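PDB 4R2F: extracellular solute-binding protein family 1 from Arthrobacter chlorophenolicus, which binds the glucose disaccharide laminaribiose and probably delivers such sugars to an ABC-type importer as its extracellular solute receptor. Local coordinates for residues K41-P46 with Q73-N78; T92-S97 with M314-T319; T83-I88 with F105-Q110. All blocks are in the same frame, centred on the assembly; numbering follows the deposited sequence. Where two conformers were deposited one is given.

Contact 1: K41-P46 with Q73-N78; sequences KFWDMP and QIIQWN. With BGC (beta-D-glucopyranose), chain B.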
loop_
_atom_site.group_PDB
_atom_site.type_symbol
_atom_site.label_atom_id
_atom_site.label_comp_id
_atom_site.label_asym_id
_atom_site.label_seq_id
_atom_site.Cartn_x
_atom_site.Cartn_y
_atom_site.Cartn_z
ATOM N N LYS A 41 -17.762 -12.031 12.099
ATOM C CA LYS A 41 -17.709 -10.815 11.291
ATOM C C LYS A 41 -16.340 -10.590 10.677
ATOM O O LYS A 41 -15.355 -10.443 11.394
ATOM C CB LYS A 41 -18.085 -9.596 12.130
ATOM C CG LYS A 41 -19.543 -9.609 12.559
ATOM C CD LYS A 41 -19.804 -8.516 13.572
ATOM C CE LYS A 41 -21.248 -8.572 14.024
ATOM N NZ LYS A 41 -21.468 -7.543 15.066
ATOM N N PHE A 42 -16.313 -10.521 9.349
ATOM C CA PHE A 42 -15.115 -10.218 8.590
ATOM C C PHE A 42 -15.278 -8.855 7.947
ATOM O O PHE A 42 -16.210 -8.627 7.177
ATOM C CB PHE A 42 -14.911 -11.275 7.532
ATOM C CG PHE A 42 -13.714 -11.051 6.647
ATOM C CD1 PHE A 42 -12.451 -10.859 7.185
ATOM C CD2 PHE A 42 -13.848 -11.100 5.274
ATOM C CE1 PHE A 42 -11.369 -10.672 6.360
ATOM C CE2 PHE A 42 -12.763 -10.938 4.439
ATOM C CZ PHE A 42 -11.526 -10.706 4.976
ATOM N N TRP A 43 -14.373 -7.940 8.277
ATOM C CA TRP A 43 -14.321 -6.638 7.634
ATOM C C TRP A 43 -13.165 -6.607 6.648
ATOM O O TRP A 43 -12.041 -7.000 6.978
ATOM C CB TRP A 43 -14.114 -5.540 8.677
ATOM C CG TRP A 43 -15.312 -5.244 9.555
ATOM C CD1 TRP A 43 -16.477 -5.958 9.655
ATOM C CD2 TRP A 43 -15.433 -4.153 10.469
ATOM N NE1 TRP A 43 -17.316 -5.369 10.581
ATOM C CE2 TRP A 43 -16.703 -4.259 11.090
ATOM C CE3 TRP A 43 -14.594 -3.084 10.818
ATOM C CZ2 TRP A 43 -17.152 -3.346 12.055
ATOM C CZ3 TRP A 43 -15.048 -2.163 11.770
ATOM C CH2 TRP A 43 -16.320 -2.310 12.379
ATOM N N ASP A 44 -13.437 -6.049 5.474
ATOM C CA ASP A 44 -12.509 -6.033 4.348
ATOM C C ASP A 44 -12.502 -4.637 3.710
ATOM O O ASP A 44 -13.477 -3.896 3.828
ATOM C CB ASP A 44 -12.968 -7.062 3.308
ATOM C CG ASP A 44 -11.852 -7.470 2.314
ATOM O OD1 ASP A 44 -10.652 -7.345 2.654
ATOM O OD2 ASP A 44 -12.184 -7.974 1.218
ATOM N N MET A 45 -11.421 -4.286 3.021
ATOM C CA MET A 45 -11.279 -2.953 2.450
ATOM C C MET A 45 -11.637 -3.034 0.950
ATOM O O MET A 45 -11.704 -4.131 0.374
ATOM C CB MET A 45 -9.835 -2.450 2.621
ATOM C CG MET A 45 -9.275 -2.468 4.050
ATOM S SD MET A 45 -10.326 -1.782 5.340
ATOM C CE MET A 45 -10.239 -0.075 4.891
ATOM N N PRO A 46 -11.790 -1.882 0.295
ATOM C CA PRO A 46 -11.914 -1.901 -1.145
ATOM C C PRO A 46 -10.508 -1.955 -1.710
ATOM O O PRO A 46 -9.885 -0.922 -1.966
ATOM C CB PRO A 46 -12.637 -0.568 -1.465
ATOM C CG PRO A 46 -13.042 -0.003 -0.134
ATOM C CD PRO A 46 -11.997 -0.523 0.809
ATOM N N GLN A 73 -18.264 -7.472 5.386
ATOM C CA GLN A 73 -18.596 -6.064 5.421
ATOM C C GLN A 73 -17.432 -5.228 4.920
ATOM O O GLN A 73 -16.298 -5.452 5.331
ATOM C CB GLN A 73 -18.918 -5.739 6.859
ATOM C CG GLN A 73 -18.744 -4.302 7.246
ATOM C CD GLN A 73 -20.049 -3.738 7.597
ATOM O OE1 GLN A 73 -20.801 -3.323 6.719
ATOM N NE2 GLN A 73 -20.378 -3.791 8.886
ATOM N N ILE A 74 -17.715 -4.264 4.049
ATOM C CA ILE A 74 -16.692 -3.392 3.466
ATOM C C ILE A 74 -16.533 -2.129 4.294
ATOM O O ILE A 74 -17.501 -1.449 4.579
ATOM C CB ILE A 74 -17.043 -2.944 2.039
ATOM C CG1 ILE A 74 -17.178 -4.151 1.113
ATOM C CG2 ILE A 74 -15.972 -2.006 1.504
ATOM C CD1 ILE A 74 -17.880 -3.816 -0.200
ATOM N N ILE A 75 -15.300 -1.832 4.670
ATOM C CA ILE A 75 -14.951 -0.599 5.361
ATOM C C ILE A 75 -14.287 0.292 4.323
ATOM O O ILE A 75 -13.390 -0.149 3.630
ATOM C CB ILE A 75 -13.960 -0.887 6.515
ATOM C CG1 ILE A 75 -14.563 -1.880 7.496
ATOM C CG2 ILE A 75 -13.564 0.411 7.210
ATOM C CD1 ILE A 75 -15.831 -1.391 8.188
ATOM N N GLN A 76 -14.733 1.540 4.194
ATOM C CA GLN A 76 -14.150 2.464 3.211
ATOM C C GLN A 76 -12.757 2.942 3.645
ATOM O O GLN A 76 -12.441 2.959 4.821
ATOM C CB GLN A 76 -15.069 3.670 2.987
ATOM C CG GLN A 76 -16.455 3.323 2.420
ATOM C CD GLN A 76 -16.396 2.565 1.091
ATOM O OE1 GLN A 76 -17.062 1.547 0.914
ATOM N NE2 GLN A 76 -15.598 3.051 0.165
ATOM N N TRP A 77 -11.918 3.313 2.680
ATOM C CA TRP A 77 -10.600 3.792 3.010
ATOM C C TRP A 77 -10.605 5.124 3.770
ATOM O O TRP A 77 -9.752 5.331 4.639
ATOM C CB TRP A 77 -9.746 3.924 1.759
ATOM C CG TRP A 77 -9.179 2.637 1.314
ATOM C CD1 TRP A 77 -9.450 1.975 0.153
ATOM C CD2 TRP A 77 -8.241 1.835 2.027
ATOM N NE1 TRP A 77 -8.730 0.801 0.097
ATOM C CE2 TRP A 77 -7.978 0.696 1.235
ATOM C CE3 TRP A 77 -7.581 1.973 3.253
ATOM C CZ2 TRP A 77 -7.098 -0.297 1.643
ATOM C CZ3 TRP A 77 -6.707 0.990 3.654
ATOM C CH2 TRP A 77 -6.480 -0.135 2.865
ATOM N N ASN A 78 -11.525 6.035 3.460
ATOM C CA ASN A 78 -11.449 7.364 4.090
ATOM C C ASN A 78 -11.656 7.234 5.594
ATOM O O ASN A 78 -12.643 6.628 6.050
ATOM C CB ASN A 78 -12.457 8.344 3.509
ATOM C CG ASN A 78 -12.114 9.794 3.858
ATOM O OD1 ASN A 78 -11.015 10.289 3.566
ATOM N ND2 ASN A 78 -13.042 10.472 4.488
HETATM C C2 BGC B . -4.176 0.545 -2.042
HETATM C C3 BGC B . -4.226 1.093 -0.607
HETATM C C4 BGC B . -4.703 2.552 -0.644
HETATM C C5 BGC B . -6.031 2.665 -1.438
HETATM C C6 BGC B . -6.610 4.085 -1.455
HETATM C C1 BGC B . -5.522 0.791 -2.750
HETATM O O1 BGC B . -5.467 0.371 -4.112
HETATM O O2 BGC B . -3.848 -0.855 -2.009
HETATM O O3 BGC B . -2.919 0.903 -0.004
HETATM O O4 BGC B . -4.923 3.112 0.656
HETATM O O5 BGC B . -5.783 2.210 -2.740
HETATM O O6 BGC B . -5.630 5.003 -1.942
#
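Strands 41-44 and 73-74 run parallel, W43 pairing with Q73 and D44 with I74, and three backbone bonds join them: Q73 N to F42 O, D44 N to Q73 O, and I75 N to D44 O at 2.9 Å. Beyond I75 side chains take over. On the face carrying W43 and Q73, the indole is covered on one side by CD1 of I75, 3.4 Å from W43 CE3, while CG of Q73 lies over its five-membered ring. I75 also borders M45, its CB 3.9 Å from M45 SD. With M45 bent at chi2 and chi3 (-47° and -70°), its methyl CE folds over the six-membered ring of W77, 3.9 Å from the centroid, a CH-pi contact beside a more distant Met-aromatic one. NE1 of W77 donates to P46 O at 2.9 Å from above the carbonyl plane, which restrains the rotation of the indole. The indole face turned away from M45 and P46 meets beta-D-glucopyranose, O4 lying over the ring centre. Strand 40-44, helix 50-61 and strand 70-74 form a beta-alpha-beta unit, and the loops after both strands set W77, backed by M45 and P46, as an aromatic surface against the sugar, as is common in carbohydrate-binding proteins.

Contact 2: T92-S97 with M314-T319; sequences TGPAVS and MMYTNT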
loop_
_atom_site.group_PDB
_atom_site.type_symbol
_atom_site.label_atom_id
_atom_site.label_comp_id
_atom_site.label_asym_id
_atom_site.label_seq_id
_atom_site.Cartn_x
_atom_site.Cartn_y
_atom_site.Cartn_z
ATOM N N THR A 92 -17.753 -2.745 18.993
ATOM C CA THR A 92 -18.626 -3.005 17.829
ATOM C C THR A 92 -17.818 -3.415 16.588
ATOM O O THR A 92 -18.292 -3.315 15.456
ATOM C CB THR A 92 -19.448 -1.752 17.485
ATOM O OG1 THR A 92 -18.567 -0.628 17.415
ATOM C CG2 THR A 92 -20.536 -1.502 18.558
ATOM N N GLY A 93 -16.613 -3.924 16.819
ATOM C CA GLY A 93 -15.697 -4.288 15.743
ATOM C C GLY A 93 -15.853 -5.738 15.309
ATOM O O GLY A 93 -16.657 -6.500 15.883
ATOM N N PRO A 94 -15.068 -6.143 14.298
ATOM C CA PRO A 94 -15.183 -7.474 13.730
ATOM C C PRO A 94 -14.405 -8.526 14.509
ATOM O O PRO A 94 -13.596 -8.191 15.404
ATOM C CB PRO A 94 -14.565 -7.284 12.354
ATOM C CG PRO A 94 -13.438 -6.344 12.633
ATOM C CD PRO A 94 -13.989 -5.377 13.650
ATOM N N ALA A 95 -14.619 -9.788 14.141
ATOM C CA ALA A 95 -13.801 -10.898 14.635
ATOM C C ALA A 95 -12.467 -11.006 13.874
ATOM O O ALA A 95 -11.422 -11.357 14.448
ATOM C CB ALA A 95 -14.576 -12.207 14.503
ATOM N N VAL A 96 -12.535 -10.725 12.577
ATOM C CA VAL A 96 -11.420 -10.826 11.656
ATOM C C VAL A 96 -11.473 -9.674 10.671
ATOM O O VAL A 96 -12.557 -9.244 10.258
ATOM C CB VAL A 96 -11.517 -12.115 10.805
ATOM C CG1 VAL A 96 -10.285 -12.286 9.926
ATOM C CG2 VAL A 96 -11.724 -13.334 11.687
ATOM N N SER A 97 -10.307 -9.200 10.252
ATOM C CA SER A 97 -10.251 -8.171 9.234
ATOM C C SER A 97 -8.953 -8.108 8.461
ATOM O O SER A 97 -7.886 -8.591 8.903
ATOM C CB SER A 97 -10.523 -6.776 9.859
ATOM O OG SER A 97 -9.353 -6.157 10.363
ATOM N N MET A 314 -5.908 -10.138 10.259
ATOM C CA MET A 314 -5.812 -10.034 11.691
ATOM C C MET A 314 -7.095 -10.499 12.352
ATOM O O MET A 314 -8.193 -10.421 11.796
ATOM C CB MET A 314 -5.420 -8.593 12.104
ATOM C CG MET A 314 -6.406 -7.485 11.861
ATOM S SD MET A 314 -5.620 -5.867 11.770
ATOM C CE MET A 314 -5.213 -5.838 10.039
ATOM N N MET A 315 -6.922 -11.064 13.530
ATOM C CA MET A 315 -8.033 -11.560 14.333
ATOM C C MET A 315 -8.107 -10.696 15.601
ATOM O O MET A 315 -7.089 -10.165 16.040
ATOM C CB MET A 315 -7.785 -13.050 14.703
ATOM C CG MET A 315 -7.907 -14.063 13.584
ATOM S SD MET A 315 -7.700 -15.782 14.105
ATOM C CE MET A 315 -6.019 -15.703 14.627
ATOM N N TYR A 316 -9.301 -10.571 16.180
ATOM C CA TYR A 316 -9.554 -9.711 17.336
ATOM C C TYR A 316 -10.132 -10.485 18.509
ATOM O O TYR A 316 -10.788 -11.508 18.310
ATOM C CB TYR A 316 -10.573 -8.635 16.965
ATOM C CG TYR A 316 -10.124 -7.696 15.863
ATOM C CD1 TYR A 316 -10.196 -8.066 14.533
ATOM C CD2 TYR A 316 -9.622 -6.451 16.163
ATOM C CE1 TYR A 316 -9.784 -7.213 13.525
ATOM C CE2 TYR A 316 -9.208 -5.587 15.169
ATOM C CZ TYR A 316 -9.295 -5.958 13.847
ATOM O OH TYR A 316 -8.906 -5.067 12.857
ATOM N N THR A 317 -9.936 -9.962 19.723
ATOM C CA THR A 317 -10.457 -10.606 20.926
ATOM C C THR A 317 -11.977 -10.632 20.964
ATOM O O THR A 317 -12.557 -11.531 21.554
ATOM C CB THR A 317 -9.945 -9.953 22.226
ATOM O OG1 THR A 317 -10.228 -8.554 22.197
ATOM C CG2 THR A 317 -8.428 -10.182 22.401
ATOM N N ASN A 318 -12.618 -9.644 20.345
ATOM C CA ASN A 318 -14.065 -9.614 20.288
ATOM C C ASN A 318 -14.588 -10.538 19.214
ATOM O O ASN A 318 -14.876 -10.108 18.094
ATOM C CB ASN A 318 -14.574 -8.193 20.044
ATOM C CG ASN A 318 -16.102 -8.110 20.104
ATOM O OD1 ASN A 318 -16.763 -9.077 20.452
ATOM N ND2 ASN A 318 -16.654 -6.970 19.725
ATOM N N THR A 319 -14.688 -11.819 19.566
ATOM C CA THR A 319 -15.179 -12.857 18.662
ATOM C C THR A 319 -16.131 -13.722 19.460
ATOM O O THR A 319 -15.931 -13.910 20.650
ATOM C CB THR A 319 -14.029 -13.744 18.080
ATOM O OG1 THR A 319 -14.561 -14.842 17.316
ATOM C CG2 THR A 319 -13.142 -14.307 19.183
HETATM O O HOH W 1 -14.808 -4.964 18.925
HETATM O O HOH W 2 -16.891 -9.051 16.522
#
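Y316 and S97 meet through their hydroxyls: Y316 OH donates to S97 OG at 2.8 Å, and the serine oxygen lies at the edge of the phenol ring, near its plane. Q103 NE2 adds a weak bond to the same phenol oxygen. A chi1 of 87° brings S97 OG there, between the backbone N and the carbonyl carbon. P94 and Y316 cross obliquely, P94 CG lying 3.9 Å from Y316 CE1. M314, on the same face as S97, lays its CG 3.6 Å from S97 OG, whereas V96 and M315 face the other way. Behind these side chains the backbones pair antiparallel: S97 and M314 form a hydrogen-bonded pair, with M314 N 2.9 Å from S97 O and S97 N answering to M314 O; V96 and M315 form the non-hydrogen-bonded one beside it, and Y316 N reaches A95 O at 2.8 Å. Beyond the strand pairing the turn brings T319 back beside A95, its OG1 3.9 Å from A95 CB. Two waters link G93 to N318, the centre of an inverse gamma turn: one accepts from G93 N and N318 ND2, the other donates to G93 O and N318 O. Helix 80-89 packs on Y316 through F84 and I88, and helix 322-335 covers V96 and M315 through V329. Short strand 96-97, parallel to strand 40-44, meets the end of long strand 306-316, the antiparallel strand inserted into an otherwise parallel sheet in many periplasmic-type binding proteins.

Contact 3: T83-I88 with F105-Q110; sequences TFSSAI and FQFEEQ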
loop_
_atom_site.group_PDB
_atom_site.type_symbol
_atom_site.label_atom_id
_atom_site.label_comp_id
_atom_site.label_asym_id
_atom_site.label_seq_id
_atom_site.Cartn_x
_atom_site.Cartn_y
_atom_site.Cartn_z
ATOM N N THR A 83 -12.183 4.693 11.975
ATOM C CA THR A 83 -13.294 3.739 11.918
ATOM C C THR A 83 -12.996 2.482 12.765
ATOM O O THR A 83 -13.770 2.121 13.667
ATOM C CB THR A 83 -13.619 3.347 10.473
ATOM O OG1 THR A 83 -13.854 4.531 9.692
ATOM C CG2 THR A 83 -14.811 2.440 10.427
ATOM N N PHE A 84 -11.853 1.850 12.513
ATOM C CA PHE A 84 -11.389 0.727 13.355
ATOM C C PHE A 84 -11.139 1.094 14.816
ATOM O O PHE A 84 -11.575 0.367 15.712
ATOM C CB PHE A 84 -10.104 0.106 12.790
ATOM C CG PHE A 84 -10.330 -0.788 11.608
ATOM C CD1 PHE A 84 -10.638 -2.135 11.783
ATOM C CD2 PHE A 84 -10.221 -0.293 10.315
ATOM C CE1 PHE A 84 -10.851 -2.952 10.694
ATOM C CE2 PHE A 84 -10.419 -1.121 9.223
ATOM C CZ PHE A 84 -10.726 -2.446 9.412
ATOM N N SER A 85 -10.410 2.185 15.066
ATOM C CA SER A 85 -10.105 2.569 16.443
ATOM C C SER A 85 -11.387 2.758 17.252
ATOM O O SER A 85 -11.472 2.289 18.400
ATOM C CB SER A 85 -9.282 3.853 16.523
ATOM O OG SER A 85 -7.955 3.639 16.077
ATOM N N SER A 86 -12.366 3.433 16.648
ATOM C CA SER A 86 -13.656 3.687 17.295
ATOM C C SER A 86 -14.480 2.409 17.495
ATOM O O SER A 86 -15.025 2.198 18.574
ATOM C CB SER A 86 -14.470 4.745 16.544
ATOM O OG SER A 86 -15.600 5.140 17.316
ATOM N N ALA A 87 -14.581 1.558 16.481
ATOM C CA ALA A 87 -15.298 0.278 16.641
ATOM C C ALA A 87 -14.701 -0.611 17.751
ATOM O O ALA A 87 -15.417 -1.167 18.568
ATOM C CB ALA A 87 -15.326 -0.496 15.332
ATOM N N ILE A 88 -13.390 -0.770 17.758
ATOM C CA ILE A 88 -12.754 -1.611 18.767
ATOM C C ILE A 88 -13.010 -1.034 20.171
ATOM O O ILE A 88 -13.301 -1.783 21.101
ATOM C CB ILE A 88 -11.224 -1.758 18.498
ATOM C CG1 ILE A 88 -10.921 -2.895 17.507
ATOM C CG2 ILE A 88 -10.446 -2.065 19.764
ATOM C CD1 ILE A 88 -11.750 -2.916 16.244
ATOM N N PHE A 105 -0.439 -4.135 14.732
ATOM C CA PHE A 105 0.495 -3.814 15.811
ATOM C C PHE A 105 -0.102 -2.823 16.840
ATOM O O PHE A 105 0.196 -2.924 18.012
ATOM C CB PHE A 105 1.832 -3.291 15.280
ATOM C CG PHE A 105 2.617 -4.317 14.507
ATOM C CD1 PHE A 105 3.454 -5.198 15.162
ATOM C CD2 PHE A 105 2.477 -4.434 13.121
ATOM C CE1 PHE A 105 4.155 -6.152 14.447
ATOM C CE2 PHE A 105 3.185 -5.371 12.403
ATOM C CZ PHE A 105 4.022 -6.234 13.066
ATOM N N GLN A 106 -0.913 -1.872 16.378
ATOM C CA GLN A 106 -1.586 -0.931 17.252
ATOM C C GLN A 106 -2.543 -1.698 18.121
ATOM O O GLN A 106 -2.572 -1.513 19.336
ATOM C CB GLN A 106 -2.365 0.120 16.470
ATOM C CG GLN A 106 -2.935 1.226 17.339
ATOM C CD GLN A 106 -1.896 1.811 18.293
ATOM O OE1 GLN A 106 -2.143 1.960 19.494
ATOM N NE2 GLN A 106 -0.724 2.138 17.763
ATOM N N PHE A 107 -3.339 -2.578 17.523
ATOM C CA PHE A 107 -4.361 -3.273 18.319
ATOM C C PHE A 107 -3.744 -4.313 19.231
ATOM O O PHE A 107 -4.286 -4.645 20.293
ATOM C CB PHE A 107 -5.496 -3.836 17.432
ATOM C CG PHE A 107 -6.290 -2.764 16.755
ATOM C CD1 PHE A 107 -6.873 -1.747 17.511
ATOM C CD2 PHE A 107 -6.438 -2.731 15.370
ATOM C CE1 PHE A 107 -7.582 -0.727 16.907
ATOM C CE2 PHE A 107 -7.139 -1.705 14.764
ATOM C CZ PHE A 107 -7.715 -0.704 15.531
ATOM N N GLU A 108 -2.577 -4.807 18.868
ATOM C CA GLU A 108 -1.880 -5.706 19.778
ATOM C C GLU A 108 -1.408 -4.971 21.022
ATOM O O GLU A 108 -1.529 -5.472 22.137
ATOM C CB GLU A 108 -0.691 -6.335 19.094
ATOM C CG GLU A 108 -0.088 -7.464 19.901
ATOM C CD GLU A 108 1.289 -7.154 20.420
ATOM O OE1 GLU A 108 1.839 -6.094 20.075
ATOM O OE2 GLU A 108 1.840 -8.010 21.133
ATOM N N GLU A 109 -0.870 -3.779 20.821
ATOM C CA GLU A 109 -0.385 -2.945 21.940
ATOM C C GLU A 109 -1.552 -2.641 22.873
ATOM O O GLU A 109 -1.398 -2.644 24.068
ATOM C CB GLU A 109 0.246 -1.666 21.378
ATOM C CG GLU A 109 0.762 -0.636 22.370
ATOM C CD GLU A 109 1.763 0.304 21.710
ATOM O OE1 GLU A 109 1.376 1.401 21.244
ATOM O OE2 GLU A 109 2.945 -0.082 21.614
ATOM N N GLN A 110 -2.740 -2.457 22.313
ATOM C CA GLN A 110 -3.929 -2.144 23.096
ATOM C C GLN A 110 -4.563 -3.388 23.667
ATOM O O GLN A 110 -5.539 -3.291 24.363
ATOM C CB GLN A 110 -4.997 -1.446 22.238
ATOM C CG GLN A 110 -4.624 -0.062 21.742
ATOM C CD GLN A 110 -5.648 0.499 20.756
ATOM O OE1 GLN A 110 -6.808 0.074 20.708
ATOM N NE2 GLN A 110 -5.219 1.463 19.985
HETATM O O HOH W 3 -9.404 1.795 19.856
#
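Helices 80-89 and 103-109 pack on one another within the lobe built around strands 40-44, 70-74 and 96-97, a helix-helix contact in which the ring of F107 supplies most of the packing. Their short segments run nearly parallel, 25° apart, with axes 11.8 Å from each other at closest approach, a wide spacing that the ring of F107 spans. F107 starts out toward the other helix, and a chi1 of -65°, with CG anti to the carbonyl carbon, carries the ring on to F84, S85 and I88, presenting different sides to different partners. The rim meets the near side of the helix: CZ lies 3.7 Å from F84 CB and 4.0 Å from the backbone S85 N, both near the ring plane. One face takes I88, whose CG1 sits 4.0 Å from F107 CE1, displaced toward the rim. A water joins the polar flank, donating to S85 O at 2.6 Å and, over a longer 3.2 Å, to Q110 OE1. Around this pair, F84 packs on M45 in the loop after strand 40-44 and I88 on Q112, F107 rests on I113 of strand 113-114, and E109 touches A389 of helix 389-396.

From the N terminus, strand 40-44 leads through helix 50-61 to strand 70-74, and contact 1 closes that loop before the other two begin. The chain then enters helix 80-89, the first half of contact 3, passes along 92-97, the first half of contact 2, and reaches helix 103-109, which completes contact 3. Contact 2 closes only some two hundred residues later, when 314-319 returns, so contacts 2 and 3 cross. Strand 96-97 lies beside strand 40-44, with W43 N 3.0 Å from V96 O, placing contacts 1 and 2 in one sheet. F84 ties all three together, touching W43 and M45 as well as S97 and Y316.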